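PDB 3OVG: phospho-furanose lactonase from Mycoplasma synoviae, which hydrolyses the phosphorylated 1,4-lactones of D-xylonate and L-arabinonate, and also carboxy 1,4-lactones, with the help of two zinc ions per subunit. Local coordinates for residues C25-I30 against L273-I278; F29-G34 against T68-N73. One frame throughout, in Å; residues are numbered along the deposited sequence.

Contact 1: C25-I30 against L273-I278; sequences CHDHFI and LDAGRI. With ZN (zinc ion), chain G; PO4 (phosphate ion), chain I.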
loop_
_atom_site.group_PDB
_atom_site.type_symbol
_atom_site.label_atom_id
_atom_site.label_comp_id
_atom_site.label_asym_id
_atom_site.label_seq_id
_atom_site.Cartn_x
_atom_site.Cartn_y
_atom_site.Cartn_z
ATOM N N CYS A 25 -28.466 -14.555 16.778
ATOM C CA CYS A 25 -27.465 -15.466 17.342
ATOM C C CYS A 25 -26.007 -15.059 17.147
ATOM O O CYS A 25 -25.112 -15.753 17.629
ATOM C CB CYS A 25 -27.684 -16.901 16.843
ATOM S SG CYS A 25 -29.158 -17.658 17.614
ATOM N N HIS A 26 -25.765 -13.933 16.481
ATOM C CA HIS A 26 -24.404 -13.468 16.260
ATOM C C HIS A 26 -24.416 -12.012 15.826
ATOM O O HIS A 26 -24.794 -11.696 14.714
ATOM C CB HIS A 26 -23.703 -14.366 15.231
ATOM C CG HIS A 26 -22.282 -13.994 14.948
ATOM N ND1 HIS A 26 -21.323 -14.929 14.605
ATOM C CD2 HIS A 26 -21.658 -12.790 14.949
ATOM C CE1 HIS A 26 -20.176 -14.309 14.384
ATOM N NE2 HIS A 26 -20.353 -13.012 14.584
ATOM N N ASP A 27 -24.010 -11.124 16.731
ATOM C CA ASP A 27 -24.059 -9.710 16.428
ATOM C C ASP A 27 -23.136 -8.914 17.332
ATOM O O ASP A 27 -22.390 -9.504 18.133
ATOM C CB ASP A 27 -25.504 -9.209 16.513
ATOM C CG ASP A 27 -25.854 -8.298 15.356
ATOM O OD1 ASP A 27 -25.000 -7.451 15.016
ATOM O OD2 ASP A 27 -26.953 -8.436 14.775
ATOM N N HIS A 28 -23.189 -7.589 17.225
ATOM C CA HIS A 28 -22.212 -6.769 17.906
ATOM C C HIS A 28 -22.828 -5.453 18.248
ATOM O O HIS A 28 -23.773 -5.048 17.610
ATOM C CB HIS A 28 -20.988 -6.514 17.016
ATOM C CG HIS A 28 -20.318 -7.764 16.577
ATOM N ND1 HIS A 28 -19.370 -8.398 17.342
ATOM C CD2 HIS A 28 -20.510 -8.544 15.487
ATOM C CE1 HIS A 28 -18.990 -9.507 16.740
ATOM N NE2 HIS A 28 -19.676 -9.622 15.616
ATOM N N PHE A 29 -22.256 -4.774 19.235
ATOM C CA PHE A 29 -22.604 -3.389 19.484
ATOM C C PHE A 29 -21.347 -2.587 19.757
ATOM O O PHE A 29 -21.097 -1.564 19.111
ATOM C CB PHE A 29 -23.577 -3.280 20.657
ATOM C CG PHE A 29 -24.973 -3.705 20.314
ATOM C CD1 PHE A 29 -25.713 -3.005 19.368
ATOM C CD2 PHE A 29 -25.553 -4.786 20.946
ATOM C CE1 PHE A 29 -27.043 -3.405 19.039
ATOM C CE2 PHE A 29 -26.864 -5.185 20.629
ATOM C CZ PHE A 29 -27.612 -4.480 19.684
ATOM N N ILE A 30 -20.573 -3.056 20.735
ATOM C CA ILE A 30 -19.311 -2.433 21.084
ATOM C C ILE A 30 -18.133 -3.291 20.614
ATOM O O ILE A 30 -18.051 -4.481 20.940
ATOM C CB ILE A 30 -19.216 -2.242 22.607
ATOM C CG1 ILE A 30 -20.448 -1.457 23.113
ATOM C CG2 ILE A 30 -17.875 -1.560 22.978
ATOM C CD1 ILE A 30 -20.489 -0.007 22.661
ATOM N N LEU A 273 -27.434 -10.919 12.156
ATOM C CA LEU A 273 -27.042 -9.858 11.236
ATOM C C LEU A 273 -25.488 -9.740 11.184
ATOM O O LEU A 273 -24.906 -9.293 10.179
ATOM C CB LEU A 273 -27.708 -8.526 11.619
ATOM C CG LEU A 273 -29.117 -8.330 11.047
ATOM C CD1 LEU A 273 -29.193 -9.049 9.705
ATOM C CD2 LEU A 273 -30.193 -8.842 11.954
ATOM N N ASP A 274 -24.816 -10.189 12.246
ATOM C CA ASP A 274 -23.391 -9.975 12.340
ATOM C C ASP A 274 -23.047 -8.529 11.926
ATOM O O ASP A 274 -22.229 -8.306 11.024
ATOM C CB ASP A 274 -22.624 -10.983 11.456
ATOM C CG ASP A 274 -21.110 -10.851 11.633
ATOM O OD1 ASP A 274 -20.716 -10.428 12.718
ATOM O OD2 ASP A 274 -20.331 -11.136 10.707
ATOM N N ALA A 275 -23.678 -7.550 12.581
ATOM C CA ALA A 275 -23.484 -6.142 12.234
ATOM C C ALA A 275 -22.216 -5.625 12.924
ATOM O O ALA A 275 -22.274 -4.854 13.896
ATOM C CB ALA A 275 -24.724 -5.328 12.640
ATOM N N GLY A 276 -21.066 -6.058 12.416
ATOM C CA GLY A 276 -19.803 -5.829 13.100
ATOM C C GLY A 276 -18.925 -4.755 12.484
ATOM O O GLY A 276 -17.730 -4.694 12.776
ATOM N N ARG A 277 -19.528 -3.915 11.640
ATOM C CA ARG A 277 -18.897 -2.703 11.151
ATOM C C ARG A 277 -19.861 -1.559 11.434
ATOM O O ARG A 277 -21.078 -1.757 11.487
ATOM C CB ARG A 277 -18.637 -2.781 9.640
ATOM C CG ARG A 277 -17.477 -3.683 9.245
ATOM C CD ARG A 277 -17.272 -3.704 7.738
ATOM N NE ARG A 277 -16.828 -2.393 7.259
ATOM C CZ ARG A 277 -15.873 -2.211 6.339
ATOM N NH1 ARG A 277 -15.239 -3.263 5.807
ATOM N NH2 ARG A 277 -15.539 -0.971 5.962
ATOM N N ILE A 278 -19.327 -0.354 11.574
ATOM C CA ILE A 278 -20.135 0.787 11.979
ATOM C C ILE A 278 -21.309 1.120 11.030
ATOM O O ILE A 278 -22.348 1.620 11.487
ATOM C CB ILE A 278 -19.231 2.001 12.199
ATOM C CG1 ILE A 278 -19.844 3.016 13.191
ATOM C CG2 ILE A 278 -18.797 2.595 10.881
ATOM C CD1 ILE A 278 -18.745 3.940 13.840
HETATM ZN ZN ZN G . -19.034 -11.108 13.997
HETATM P P PO4 I . -17.319 -7.507 6.373
HETATM O O1 PO4 I . -17.417 -7.288 7.894
HETATM O O2 PO4 I . -16.323 -6.516 5.721
HETATM O O3 PO4 I . -16.853 -8.946 6.128
HETATM O O4 PO4 I . -18.720 -7.366 5.784
HETATM O O HOH W 1 -18.230 -11.645 11.851
HETATM O O HOH W 2 -17.502 -9.241 13.331
#
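His26 meets Asp274 through its backbone, and the two side chains share a zinc ion. His26 O takes a hydrogen bond from Asp274 N at 2.9 Å, in the carbonyl plane. The His26 ring has CG anti to the backbone N (chi1 -179°), and this carries NE2 to the zinc at 2.4 Å. Ser215 holds the ring's other nitrogen, ND1. Asp27 sends its carboxylate to the backbone of the second segment. Asp27 OD1 accepts from Ala275 N at 2.8 Å, with the donor lying about 50° out of the carboxylate plane. The anti lone pair of the same oxygen takes His28 N. Two N-H groups, one from each segment, thus grip Asp27 OD1 and limit the carboxylate's turning. OD2 rests on Leu273 CB. His28 comes next, and its NE2 binds the zinc at 2.3 Å. Asp70 receives its ND1, a second-shell bond that helps set the ring's rotation. Asp274 OD1 lies 2.2 Å from the zinc and at the edge of the His28 ring, near its plane. The ring and carboxylate planes are 53° apart. Two waters and the carboxylated lysine at position 155 also bind this ion. The HxH pair after the first strand and the aspartate after the last are part of the metal-binding signature of the phosphotriesterase family. Arg277, a substrate-binding residue, donates a weak hydrogen bond from NH1 to a phosphate ion, which Lys246, Tyr247 and Tyr280 also hold. The segments follow strands 22-25 and 269-271. Cys25 and Leu271 join their backbones, while Asp27 pairs with Val67 in strand 63-68 and Met69 just after it. Phe29 and Ile30 run on against helices 48-60 and 78-88.

Contact 2: F29-G34 against T68-N73; sequences FIKNGG and TMDPPN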
loop_
_atom_site.group_PDB
_atom_site.type_symbol
_atom_site.label_atom_id
_atom_site.label_comp_id
_atom_site.label_asym_id
_atom_site.label_seq_id
_atom_site.Cartn_x
_atom_site.Cartn_y
_atom_site.Cartn_z
ATOM N N PHE A 29 -22.256 -4.774 19.235
ATOM C CA PHE A 29 -22.604 -3.389 19.484
ATOM C C PHE A 29 -21.347 -2.587 19.757
ATOM O O PHE A 29 -21.097 -1.564 19.111
ATOM C CB PHE A 29 -23.577 -3.280 20.657
ATOM C CG PHE A 29 -24.973 -3.705 20.314
ATOM C CD1 PHE A 29 -25.713 -3.005 19.368
ATOM C CD2 PHE A 29 -25.553 -4.786 20.946
ATOM C CE1 PHE A 29 -27.043 -3.405 19.039
ATOM C CE2 PHE A 29 -26.864 -5.185 20.629
ATOM C CZ PHE A 29 -27.612 -4.480 19.684
ATOM N N ILE A 30 -20.573 -3.056 20.735
ATOM C CA ILE A 30 -19.311 -2.433 21.084
ATOM C C ILE A 30 -18.133 -3.291 20.614
ATOM O O ILE A 30 -18.051 -4.481 20.940
ATOM C CB ILE A 30 -19.216 -2.242 22.607
ATOM C CG1 ILE A 30 -20.448 -1.457 23.113
ATOM C CG2 ILE A 30 -17.875 -1.560 22.978
ATOM C CD1 ILE A 30 -20.489 -0.007 22.661
ATOM N N LYS A 31 -17.244 -2.682 19.837
ATOM C CA LYS A 31 -15.967 -3.262 19.489
ATOM C C LYS A 31 -14.937 -2.233 19.907
ATOM O O LYS A 31 -14.785 -1.163 19.288
ATOM C CB LYS A 31 -15.865 -3.550 17.986
ATOM C CG LYS A 31 -16.679 -4.779 17.524
ATOM C CD LYS A 31 -16.495 -5.040 15.990
ATOM C CE LYS A 31 -17.117 -6.396 15.571
ATOM N NZ LYS A 31 -16.685 -6.811 14.175
ATOM N N ASN A 32 -14.242 -2.547 20.980
ATOM C CA ASN A 32 -13.351 -1.594 21.601
ATOM C C ASN A 32 -11.892 -1.917 21.252
ATOM O O ASN A 32 -11.232 -2.673 21.948
ATOM C CB ASN A 32 -13.612 -1.655 23.115
ATOM C CG ASN A 32 -12.795 -0.668 23.893
ATOM O OD1 ASN A 32 -12.383 -0.943 25.033
ATOM N ND2 ASN A 32 -12.551 0.486 23.304
ATOM N N GLY A 33 -11.385 -1.354 20.161
ATOM C CA GLY A 33 -10.029 -1.645 19.741
ATOM C C GLY A 33 -9.812 -3.101 19.351
ATOM O O GLY A 33 -10.743 -3.817 18.984
ATOM N N GLY A 34 -8.569 -3.546 19.411
ATOM C CA GLY A 34 -8.282 -4.932 19.107
ATOM C C GLY A 34 -7.802 -5.070 17.688
ATOM O O GLY A 34 -7.824 -4.095 16.919
ATOM N N THR A 68 -23.790 -11.327 21.606
ATOM C CA THR A 68 -22.681 -10.555 21.087
ATOM C C THR A 68 -21.406 -11.412 21.039
ATOM O O THR A 68 -20.859 -11.793 22.071
ATOM C CB THR A 68 -22.476 -9.251 21.897
ATOM O OG1 THR A 68 -22.247 -9.572 23.268
ATOM C CG2 THR A 68 -23.743 -8.377 21.815
HETATM N N MSE A 69 -20.932 -11.695 19.834
HETATM C CA MSE A 69 -19.875 -12.680 19.650
HETATM C C MSE A 69 -18.431 -12.103 19.638
HETATM O O MSE A 69 -17.675 -12.329 18.705
HETATM C CB MSE A 69 -20.148 -13.509 18.381
HETATM C CG MSE A 69 -21.405 -14.429 18.497
HETATM SE SE MSE A 69 -21.303 -15.698 20.017
HETATM C CE MSE A 69 -19.398 -16.281 19.887
ATOM N N ASP A 70 -18.056 -11.373 20.675
ATOM C CA ASP A 70 -16.689 -10.871 20.748
ATOM C C ASP A 70 -15.861 -11.648 21.779
ATOM O O ASP A 70 -16.147 -11.599 22.967
ATOM C CB ASP A 70 -16.731 -9.409 21.128
ATOM C CG ASP A 70 -17.846 -8.652 20.387
ATOM O OD1 ASP A 70 -18.971 -8.552 20.950
ATOM O OD2 ASP A 70 -17.579 -8.180 19.259
ATOM N N PRO A 71 -14.839 -12.378 21.327
ATOM C CA PRO A 71 -14.026 -13.064 22.334
ATOM C C PRO A 71 -13.201 -11.996 23.067
ATOM O O PRO A 71 -13.033 -10.888 22.577
ATOM C CB PRO A 71 -13.088 -13.944 21.503
ATOM C CG PRO A 71 -13.120 -13.371 20.075
ATOM C CD PRO A 71 -14.180 -12.294 20.013
ATOM N N PRO A 72 -12.674 -12.332 24.240
ATOM C CA PRO A 72 -12.044 -11.312 25.104
ATOM C C PRO A 72 -11.034 -10.412 24.384
ATOM O O PRO A 72 -11.017 -9.201 24.601
ATOM C CB PRO A 72 -11.292 -12.142 26.157
ATOM C CG PRO A 72 -11.757 -13.547 26.016
ATOM C CD PRO A 72 -12.706 -13.668 24.849
ATOM N N ASN A 73 -10.182 -11.007 23.550
ATOM C CA ASN A 73 -9.029 -10.275 23.018
ATOM C C ASN A 73 -9.312 -9.560 21.705
ATOM O O ASN A 73 -8.436 -8.908 21.176
ATOM C CB ASN A 73 -7.847 -11.210 22.827
ATOM C CG ASN A 73 -7.440 -11.903 24.128
ATOM O OD1 ASN A 73 -7.058 -11.251 25.116
ATOM N ND2 ASN A 73 -7.522 -13.213 24.131
HETATM O O HOH W 3 -20.093 -6.199 20.337
#
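Lys31 and Asp70 meet with their side chains crossing at about a right angle. From CB the lysine turns so that CG lies anti to its carbonyl carbon (chi1 -75°). Lys31 CG then passes Asp70 OD2 at 3.9 Å. The chain runs on extended, and Lys31 CE is 4.1 Å from Asp70 OD2. The tip passes the carboxylate by: Lys31 NZ is 5.3 Å from Asp70 OD2, too far for a salt bridge. It is taken instead by Gly276 O and by Glu36, with which it forms a salt bridge. Asp70 OD2 is engaged by His28, which makes Asp70 a second-shell residue of the zinc site. The two segments are loops at the C-terminal ends of neighbouring parallel strands, 22-25 and 63-68, the first two of the TIM barrel. The active site lies at these ends, as throughout the family. A water bridges the loops. It donates to Asp70 OD1 at 2.7 Å. It donates also to Ile30 O, again at 2.7 Å. From Phe29 N it accepts at 2.8 Å. The carboxylate is therefore held through both oxygens, one by the water and one by the histidine. Near strand 63-68 the contact is apolar. Thr68 CG2 touches Phe29 CD2 at 4.1 Å, and the side chains cross at about a right angle. The Phe29 ring also meets Phe55 of helix 48-60. At the far end Gly34 CA lies near Asn73 O. There Gly34 N bonds to Asp108 of a second subunit.

In the fold
Contacts 1 and 2 are both buried and continue one into the other, sharing Phe29 and Ile30 with centres about 10 Å apart. Contact 1 joins the loops after the first and last barrel strands, and its chemistry is that of a metal site: direct ligands and backbone hydrogen bonds. Contact 2 joins the loops after the first two strands. It has no metal ligand of its own and relies on a bridging water, a lysine chain lying by a carboxylate, and one apolar touch. Probable hydrogen bonds run both ways between them, from a zinc-ligand histidine to a contact 2 carboxylate and from the contact 2 lysine to a contact 1 carbonyl. Contact 2 also reaches a neighbouring subunit, whereas contact 1 touches no other chain.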